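Putative exported protein (Bordetella pertussis, PDB 2DVZ) binds glutamate and probably serves as a periplasmic receptor for its uptake, as a member of the tripartite tricarboxylate transporter receptor family. Local coordinates at residues A82-M87 / K296-W301; A88-P91 / D97-Y100; G31-I36 / V241-L246. One frame throughout, in Å; residues are numbered along the deposited sequence.

Contact 1 of 3, residues A82-M87 / K296-W301. With GLU (glutamic acid), chain G.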
loop_
_atom_site.group_PDB
_atom_site.type_symbol
_atom_site.label_atom_id
_atom_site.label_comp_id
_atom_site.label_asym_id
_atom_site.label_seq_id
_atom_site.Cartn_x
_atom_site.Cartn_y
_atom_site.Cartn_z
ATOM N N ALA A 82 8.079 -4.326 -0.184
ATOM C CA ALA A 82 7.144 -4.769 -1.222
ATOM C C ALA A 82 5.815 -4.111 -0.960
ATOM O O ALA A 82 5.395 -3.981 0.203
ATOM C CB ALA A 82 6.979 -6.290 -1.232
ATOM N N THR A 83 5.164 -3.692 -2.046
ATOM C CA THR A 83 3.859 -3.057 -1.993
ATOM C C THR A 83 3.125 -3.620 -3.174
ATOM O O THR A 83 3.759 -4.144 -4.099
ATOM C CB THR A 83 3.946 -1.533 -2.180
ATOM O OG1 THR A 83 4.419 -1.258 -3.498
ATOM C CG2 THR A 83 4.864 -0.873 -1.142
ATOM N N VAL A 84 1.794 -3.521 -3.167
ATOM C CA VAL A 84 1.019 -4.004 -4.297
ATOM C C VAL A 84 1.279 -3.155 -5.558
ATOM O O VAL A 84 1.174 -3.656 -6.674
ATOM C CB VAL A 84 -0.517 -4.191 -3.959
ATOM C CG1 VAL A 84 -1.268 -4.678 -5.185
ATOM C CG2 VAL A 84 -0.710 -5.208 -2.835
ATOM N N SER A 85 1.604 -1.877 -5.384
ATOM C CA SER A 85 1.958 -1.025 -6.507
ATOM C C SER A 85 3.187 -1.606 -7.213
ATOM O O SER A 85 3.195 -1.786 -8.425
ATOM C CB SER A 85 2.239 0.414 -6.047
ATOM O OG SER A 85 1.032 1.058 -5.648
ATOM N N THR A 86 4.202 -1.933 -6.429
ATOM C CA THR A 86 5.504 -2.332 -6.999
ATOM C C THR A 86 5.551 -3.800 -7.444
ATOM O O THR A 86 6.263 -4.139 -8.381
ATOM C CB THR A 86 6.686 -1.958 -6.063
ATOM O OG1 THR A 86 6.463 -2.508 -4.758
ATOM C CG2 THR A 86 6.833 -0.426 -5.955
HETATM N N MSE A 87 4.748 -4.640 -6.810
HETATM C CA MSE A 87 4.767 -6.071 -7.076
HETATM C C MSE A 87 3.811 -6.503 -8.188
HETATM O O MSE A 87 4.029 -7.511 -8.848
HETATM C CB MSE A 87 4.498 -6.877 -5.781
HETATM C CG MSE A 87 5.586 -6.767 -4.696
HETATM SE SE MSE A 87 7.316 -7.515 -5.297
HETATM C CE MSE A 87 8.174 -5.856 -5.972
ATOM N N LYS A 296 2.376 -13.230 -6.297
ATOM C CA LYS A 296 1.881 -13.820 -7.554
ATOM C C LYS A 296 0.365 -13.649 -7.702
ATOM O O LYS A 296 -0.136 -13.281 -8.778
ATOM C CB LYS A 296 2.244 -15.302 -7.584
ATOM C CG LYS A 296 1.798 -16.067 -8.810
ATOM C CD LYS A 296 2.602 -15.619 -10.055
ATOM C CE LYS A 296 2.157 -16.329 -11.358
ATOM N NZ LYS A 296 1.428 -17.612 -11.052
ATOM N N GLU A 297 -0.370 -13.897 -6.622
ATOM C CA GLU A 297 -1.809 -13.597 -6.608
ATOM C C GLU A 297 -2.096 -12.167 -7.006
ATOM O O GLU A 297 -2.888 -11.946 -7.901
ATOM C CB GLU A 297 -2.432 -13.894 -5.259
ATOM C CG GLU A 297 -2.641 -15.362 -5.066
ATOM C CD GLU A 297 -2.880 -15.751 -3.607
ATOM O OE1 GLU A 297 -2.711 -14.901 -2.678
ATOM O OE2 GLU A 297 -3.243 -16.940 -3.415
ATOM N N GLN A 298 -1.450 -11.198 -6.373
ATOM C CA GLN A 298 -1.745 -9.817 -6.704
ATOM C C GLN A 298 -1.328 -9.504 -8.144
ATOM O O GLN A 298 -2.050 -8.855 -8.853
ATOM C CB GLN A 298 -1.100 -8.835 -5.714
ATOM C CG GLN A 298 -1.639 -8.910 -4.282
ATOM C CD GLN A 298 -3.113 -8.508 -4.125
ATOM O OE1 GLN A 298 -3.654 -7.707 -4.882
ATOM N NE2 GLN A 298 -3.738 -9.034 -3.108
ATOM N N TYR A 299 -0.141 -9.948 -8.538
ATOM C CA TYR A 299 0.358 -9.781 -9.889
ATOM C C TYR A 299 -0.635 -10.285 -10.915
ATOM O O TYR A 299 -0.962 -9.579 -11.858
ATOM C CB TYR A 299 1.675 -10.536 -10.035
ATOM C CG TYR A 299 2.337 -10.411 -11.385
ATOM C CD1 TYR A 299 3.343 -9.474 -11.598
ATOM C CD2 TYR A 299 1.972 -11.251 -12.443
ATOM C CE1 TYR A 299 3.975 -9.350 -12.847
ATOM C CE2 TYR A 299 2.595 -11.141 -13.710
ATOM C CZ TYR A 299 3.598 -10.192 -13.889
ATOM O OH TYR A 299 4.210 -10.082 -15.108
ATOM N N ASP A 300 -1.120 -11.501 -10.740
ATOM C CA ASP A 300 -2.060 -12.075 -11.690
ATOM C C ASP A 300 -3.352 -11.311 -11.725
ATOM O O ASP A 300 -3.903 -11.081 -12.802
ATOM C CB ASP A 300 -2.308 -13.562 -11.400
ATOM C CG ASP A 300 -1.094 -14.422 -11.740
ATOM O OD1 ASP A 300 -0.166 -13.916 -12.433
ATOM O OD2 ASP A 300 -1.071 -15.601 -11.322
ATOM N N TRP A 301 -3.833 -10.916 -10.549
ATOM C CA TRP A 301 -5.054 -10.143 -10.476
ATOM C C TRP A 301 -4.917 -8.777 -11.227
ATOM O O TRP A 301 -5.805 -8.416 -11.985
ATOM C CB TRP A 301 -5.476 -9.993 -9.020
ATOM C CG TRP A 301 -6.420 -8.882 -8.789
ATOM C CD1 TRP A 301 -7.794 -8.925 -8.903
ATOM C CD2 TRP A 301 -6.090 -7.544 -8.400
ATOM N NE1 TRP A 301 -8.325 -7.696 -8.614
ATOM C CE2 TRP A 301 -7.310 -6.829 -8.294
ATOM C CE3 TRP A 301 -4.882 -6.877 -8.132
ATOM C CZ2 TRP A 301 -7.359 -5.457 -7.938
ATOM C CZ3 TRP A 301 -4.926 -5.511 -7.783
ATOM C CH2 TRP A 301 -6.160 -4.822 -7.691
HETATM N N GLU G . 0.071 3.028 -2.955
HETATM C CA GLU G . 1.136 2.340 -2.200
HETATM C C GLU G . 0.839 0.861 -2.014
HETATM O O GLU G . 0.659 0.321 -0.917
HETATM C CB GLU G . 1.434 3.071 -0.894
HETATM C CG GLU G . 1.520 4.596 -1.088
HETATM C CD GLU G . 2.446 5.285 -0.129
HETATM O OE1 GLU G . 3.053 4.562 0.689
HETATM O OE2 GLU G . 2.598 6.556 -0.203
HETATM O OXT GLU G . 0.832 0.137 -3.023
#
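Tyr299 turns the edge of its ring to a backbone carbonyl: CD1 lies 3.4 Å from Met87 O, with the oxygen near the ring plane. No hydrogen bond joins the two segments, so this meeting of an aromatic C-H edge with a carbonyl oxygen is a polar touch of another kind. Pro91, four residues on from Met87, has no N-H for a regular helix bond to this oxygen, which probably helps leave it for the ring edge. A chi1 of -178°, which sets CG of Tyr299 opposite its backbone N, brings the ring up beside the last residue of 82-87. Val84 and Gln298 cross at about a right angle. Val84 CG1 touches Gln298 OE1 at 3.9 Å, while Val84 CG2 rests on Gln298 CG at 4.1 Å. A bend at chi2 (-65°) folds the glutamine so that its methylenes and amide oxygen both meet the valine, and Trp242 of strand 241-248 also packs on it. The branched valine touches Gln298 and also Val241 of that strand. Thr83, at the N-cap position, has OG1 hydrogen-bonded to Thr86 OG1 (2.7 Å). Ser85 gives the ligand's OXT two bonds, from OG at 2.8 Å and from N at 3.2 Å. What follows is a division of labour: Ser85 N and OG at the helix start face glutamate, while the Val84 side chain and the Met87 carbonyl meet helix 288-307.

Contact 2 of 3, residues A88-P91 / D97-Y100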
loop_
_atom_site.group_PDB
_atom_site.type_symbol
_atom_site.label_atom_id
_atom_site.label_comp_id
_atom_site.label_asym_id
_atom_site.label_seq_id
_atom_site.Cartn_x
_atom_site.Cartn_y
_atom_site.Cartn_z
ATOM N N ALA A 88 2.769 -5.718 -8.408
ATOM C CA ALA A 88 1.628 -6.163 -9.212
ATOM C C ALA A 88 1.133 -5.135 -10.236
ATOM O O ALA A 88 0.983 -5.455 -11.415
ATOM C CB ALA A 88 0.466 -6.572 -8.272
ATOM N N VAL A 89 0.849 -3.913 -9.783
ATOM C CA VAL A 89 0.161 -2.945 -10.643
ATOM C C VAL A 89 1.128 -2.256 -11.601
ATOM O O VAL A 89 0.810 -2.089 -12.773
ATOM C CB VAL A 89 -0.687 -1.893 -9.839
ATOM C CG1 VAL A 89 -1.598 -1.084 -10.783
ATOM C CG2 VAL A 89 -1.509 -2.556 -8.761
ATOM N N ASN A 90 2.286 -1.837 -11.114
ATOM C CA ASN A 90 3.291 -1.250 -12.010
ATOM C C ASN A 90 3.704 -2.110 -13.200
ATOM O O ASN A 90 3.782 -1.607 -14.321
ATOM C CB ASN A 90 4.522 -0.788 -11.249
ATOM C CG ASN A 90 4.740 0.688 -11.382
ATOM O OD1 ASN A 90 4.939 1.192 -12.485
ATOM N ND2 ASN A 90 4.705 1.398 -10.272
ATOM N N PRO A 91 4.042 -3.393 -12.944
ATOM C CA PRO A 91 4.173 -4.420 -13.960
ATOM C C PRO A 91 3.028 -4.436 -14.964
ATOM O O PRO A 91 3.293 -4.524 -16.153
ATOM C CB PRO A 91 4.191 -5.705 -13.121
ATOM C CG PRO A 91 4.884 -5.302 -11.904
ATOM C CD PRO A 91 4.424 -3.920 -11.611
ATOM N N ASP A 97 8.184 -1.622 -20.608
ATOM C CA ASP A 97 9.295 -0.773 -20.257
ATOM C C ASP A 97 9.542 -0.609 -18.763
ATOM O O ASP A 97 10.321 0.263 -18.370
ATOM C CB ASP A 97 9.150 0.596 -20.926
ATOM C CG ASP A 97 7.938 1.348 -20.444
ATOM O OD1 ASP A 97 6.934 1.417 -21.197
ATOM O OD2 ASP A 97 7.979 1.858 -19.301
ATOM N N LEU A 98 8.892 -1.402 -17.918
ATOM C CA LEU A 98 9.260 -1.379 -16.497
ATOM C C LEU A 98 10.657 -2.035 -16.359
ATOM O O LEU A 98 10.868 -3.124 -16.895
ATOM C CB LEU A 98 8.202 -2.094 -15.641
ATOM C CG LEU A 98 8.250 -1.850 -14.127
ATOM C CD1 LEU A 98 7.672 -0.493 -13.782
ATOM C CD2 LEU A 98 7.496 -2.944 -13.410
ATOM N N PRO A 99 11.616 -1.362 -15.683
ATOM C CA PRO A 99 12.997 -1.843 -15.501
ATOM C C PRO A 99 13.246 -2.966 -14.462
ATOM O O PRO A 99 14.410 -3.204 -14.089
ATOM C CB PRO A 99 13.749 -0.589 -15.057
ATOM C CG PRO A 99 12.777 0.536 -15.238
ATOM C CD PRO A 99 11.439 -0.036 -15.085
ATOM N N TYR A 100 12.196 -3.643 -13.992
ATOM C CA TYR A 100 12.375 -4.765 -13.081
ATOM C C TYR A 100 11.241 -5.753 -13.303
ATOM O O TYR A 100 10.211 -5.383 -13.801
ATOM C CB TYR A 100 12.447 -4.294 -11.611
ATOM C CG TYR A 100 11.144 -3.726 -11.067
ATOM C CD1 TYR A 100 10.203 -4.558 -10.480
ATOM C CD2 TYR A 100 10.862 -2.365 -11.156
ATOM C CE1 TYR A 100 8.995 -4.054 -9.974
ATOM C CE2 TYR A 100 9.670 -1.844 -10.661
ATOM C CZ TYR A 100 8.736 -2.694 -10.078
ATOM O OH TYR A 100 7.557 -2.206 -9.607
#
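Leu98 sets its two methyls against neighbouring residues of the helix. CD1 meets the amide oxygen of Asn90, at 3.5 Å from OD1, the two side chains crossing at about a right angle; CD2 lies against Pro91, at 3.5 Å from its N and 3.7 Å from its CD. A forked, flexible leucine is well suited to reach both at once, and a chi1 of -165°, with CG beside the carbonyl carbon, carries the fork toward the helix. The same CD2 sits 3.5 Å above one face of the Tyr100 ring, offset toward the rim, so the one methyl touches both proline and tyrosine. The phenol end of Tyr100 reaches the helix, with OH 3.7 Å from Asn90 CB. In the next shell, that hydroxyl is hydrogen-bonded to Thr86 O, which probably holds the phenol end against the helix, while Ala66 and Ser67 of helix 63-71 pack on Tyr100. The other atom of the Asn90 amide, ND2, is hydrogen-bonded to Ala60 O, which leaves OD1 turned to the leucine. Pro91 marks a kink where its N makes no bond to the turn before. Lacking an N-H, the proline is a fitting apolar seat for a methyl. Methyl contacts, one to proline and one to an amide oxygen, thus hold the 97-100 loop against its own helix, while tyrosine and asparagine use their polar groups to satisfy backbone carbonyls on the helix and in a neighbouring loop.

Contact 3 of 3, residues G31-I36 / V241-L246. With GLU (glutamic acid), chain G.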
loop_
_atom_site.group_PDB
_atom_site.type_symbol
_atom_site.label_atom_id
_atom_site.label_comp_id
_atom_site.label_asym_id
_atom_site.label_seq_id
_atom_site.Cartn_x
_atom_site.Cartn_y
_atom_site.Cartn_z
ATOM N N GLY A 31 3.373 8.092 3.834
ATOM C CA GLY A 31 2.348 7.185 3.305
ATOM C C GLY A 31 2.346 5.945 4.182
ATOM O O GLY A 31 3.097 5.882 5.159
ATOM N N SER A 32 1.520 4.956 3.848
ATOM C CA SER A 32 1.446 3.748 4.644
ATOM C C SER A 32 2.736 2.905 4.556
ATOM O O SER A 32 3.140 2.300 5.553
ATOM C CB SER A 32 0.218 2.901 4.226
ATOM O OG SER A 32 -0.982 3.664 4.321
ATOM N N THR A 33 3.348 2.818 3.368
ATOM C CA THR A 33 4.615 2.125 3.210
ATOM C C THR A 33 5.653 2.662 4.175
ATOM O O THR A 33 6.208 1.910 4.952
ATOM C CB THR A 33 5.178 2.258 1.761
ATOM O OG1 THR A 33 4.096 2.190 0.819
ATOM C CG2 THR A 33 6.196 1.176 1.491
ATOM N N ASP A 34 5.886 3.966 4.131
ATOM C CA ASP A 34 6.734 4.658 5.107
ATOM C C ASP A 34 6.322 4.426 6.584
ATOM O O ASP A 34 7.169 4.141 7.439
ATOM C CB ASP A 34 6.718 6.148 4.803
ATOM C CG ASP A 34 7.809 6.922 5.549
ATOM O OD1 ASP A 34 9.013 6.563 5.408
ATOM O OD2 ASP A 34 7.458 7.921 6.229
ATOM N N ILE A 35 5.025 4.537 6.879
ATOM C CA ILE A 35 4.563 4.297 8.238
ATOM C C ILE A 35 4.884 2.912 8.796
ATOM O O ILE A 35 5.439 2.797 9.906
ATOM C CB ILE A 35 3.035 4.579 8.428
ATOM C CG1 ILE A 35 2.780 6.087 8.282
ATOM C CG2 ILE A 35 2.576 4.074 9.852
ATOM C CD1 ILE A 35 1.357 6.457 7.946
ATOM N N ILE A 36 4.503 1.885 8.047
ATOM C CA ILE A 36 4.717 0.514 8.442
ATOM C C ILE A 36 6.227 0.111 8.411
ATOM O O ILE A 36 6.717 -0.564 9.344
ATOM C CB ILE A 36 3.896 -0.445 7.532
ATOM C CG1 ILE A 36 2.392 -0.329 7.836
ATOM C CG2 ILE A 36 4.329 -1.890 7.770
ATOM C CD1 ILE A 36 1.430 -0.639 6.682
ATOM N N VAL A 241 -4.586 -4.643 0.674
ATOM C CA VAL A 241 -3.199 -4.733 0.222
ATOM C C VAL A 241 -2.326 -5.337 1.355
ATOM O O VAL A 241 -2.855 -5.963 2.307
ATOM C CB VAL A 241 -2.684 -3.345 -0.286
ATOM C CG1 VAL A 241 -3.520 -2.875 -1.446
ATOM C CG2 VAL A 241 -2.611 -2.278 0.836
ATOM N N TRP A 242 -1.011 -5.167 1.241
ATOM C CA TRP A 242 -0.050 -5.673 2.214
ATOM C C TRP A 242 1.286 -4.974 2.011
ATOM O O TRP A 242 1.511 -4.325 0.974
ATOM C CB TRP A 242 0.124 -7.222 2.202
ATOM C CG TRP A 242 0.169 -7.943 0.824
ATOM C CD1 TRP A 242 -0.675 -8.917 0.417
ATOM C CD2 TRP A 242 1.106 -7.741 -0.266
ATOM N NE1 TRP A 242 -0.340 -9.348 -0.838
ATOM C CE2 TRP A 242 0.763 -8.663 -1.280
ATOM C CE3 TRP A 242 2.210 -6.885 -0.470
ATOM C CZ2 TRP A 242 1.443 -8.729 -2.533
ATOM C CZ3 TRP A 242 2.903 -6.940 -1.737
ATOM C CH2 TRP A 242 2.504 -7.871 -2.741
ATOM N N TYR A 243 2.128 -5.082 3.036
ATOM C CA TYR A 243 3.483 -4.550 3.049
ATOM C C TYR A 243 4.453 -5.623 3.528
ATOM O O TYR A 243 4.200 -6.276 4.518
ATOM C CB TYR A 243 3.560 -3.290 3.949
ATOM C CG TYR A 243 2.654 -2.236 3.377
ATOM C CD1 TYR A 243 3.128 -1.351 2.388
ATOM C CD2 TYR A 243 1.293 -2.174 3.751
ATOM C CE1 TYR A 243 2.278 -0.411 1.802
ATOM C CE2 TYR A 243 0.440 -1.215 3.193
ATOM C CZ TYR A 243 0.927 -0.353 2.209
ATOM O OH TYR A 243 0.082 0.574 1.637
ATOM N N GLY A 244 5.566 -5.793 2.826
ATOM C CA GLY A 244 6.528 -6.808 3.215
ATOM C C GLY A 244 7.965 -6.461 2.886
ATOM O O GLY A 244 8.264 -5.366 2.402
ATOM N N LEU A 245 8.856 -7.419 3.138
ATOM C CA LEU A 245 10.267 -7.177 3.047
ATOM C C LEU A 245 10.848 -8.001 1.896
ATOM O O LEU A 245 10.533 -9.162 1.742
ATOM C CB LEU A 245 10.947 -7.470 4.391
ATOM C CG LEU A 245 12.406 -7.004 4.549
ATOM C CD1 LEU A 245 12.643 -5.456 4.430
ATOM C CD2 LEU A 245 12.917 -7.500 5.854
ATOM N N LEU A 246 11.690 -7.357 1.096
ATOM C CA LEU A 246 12.288 -7.953 -0.101
ATOM C C LEU A 246 13.778 -7.793 -0.017
ATOM O O LEU A 246 14.294 -6.771 0.471
ATOM C CB LEU A 246 11.812 -7.208 -1.358
ATOM C CG LEU A 246 10.301 -7.244 -1.667
ATOM C CD1 LEU A 246 9.967 -6.312 -2.856
ATOM C CD2 LEU A 246 9.720 -8.716 -1.867
HETATM N N GLU G . 0.071 3.028 -2.955
HETATM C CA GLU G . 1.136 2.340 -2.200
HETATM C C GLU G . 0.839 0.861 -2.014
HETATM O O GLU G . 0.659 0.321 -0.917
HETATM C CB GLU G . 1.434 3.071 -0.894
HETATM C CG GLU G . 1.520 4.596 -1.088
HETATM C CD GLU G . 2.446 5.285 -0.129
HETATM O OE1 GLU G . 3.053 4.562 0.689
HETATM O OE2 GLU G . 2.598 6.556 -0.203
HETATM O OXT GLU G . 0.832 0.137 -3.023
#
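Tyr243 projects from its strand across the first turn of helix 32-48, and three residues at the start of that helix, Ser32, Thr33 and Ile36, meet different parts of it. All approach the ring obliquely. Ile36 crosses the tyrosine at about a right angle near the root of the ring, where CD1 comes to 3.3 Å from Tyr243 CD2, a tight fit for two carbons; the branched isoleucine also lays CG2 beside Tyr243 CB. Thr33, likewise crossing at about a right angle, meets the opposite margin, on the same side of the ring plane, its OG1 3.3 Å from Tyr243 CE1. Ser32 reaches the phenol end, with CB 3.5 Å from Tyr243 OH; its own hydroxyl turns to Ser199. Small side chains suit these two positions, because the ring and the ligand share the space. Thr33 OG1 stands beside its own backbone N (chi1 -38°), and the two together hold the ligand's side-chain carboxylate: OG1 is hydrogen-bonded to OE1 at 2.6 Å, N to the same oxygen at 3.2 Å. At the N-cap, Gly31 brings its CA up to OE2, at 3.6 Å, leaving room for the carboxylate. The helix start would probably stabilise that negative charge. From the far side of the ring plane, the ligand's carboxylate oxygen O takes a weak hydrogen bond from Tyr243 OH, 2.6 Å away. Pairing with 78-82 and 106-121 sets where the tyrosine starts, and chi1 (-62°) its direction. An anion met by a helix start is familiar in periplasmic binding proteins; in this Bug-family receptor Tyr243 joins it in the glutamate pocket.

How the contacts relate
Contacts 1 and 3, centred about 13 Å apart, both touch the bound glutamate: 82-87 takes OXT and 31-36 takes OE1, while 241-246 reaches O. They meet through sheet pairing, Ala82 N to Gly244 O at 2.8 Å, and through the methyls Thr83 CG2 and Thr33 CG2 at 3.6 Å. Contact 2 lies in the second shell. Its centre is about 10 Å from that of contact 1, and Ser85 O to Asn90 N at 2.8 Å, probably a hydrogen bond, ties the two. Contacts 2 and 3 do not touch, their nearest atoms being about 6 Å apart. Helix 84-93, used by both contacts 1 and 2, links the outer loop to the pocket.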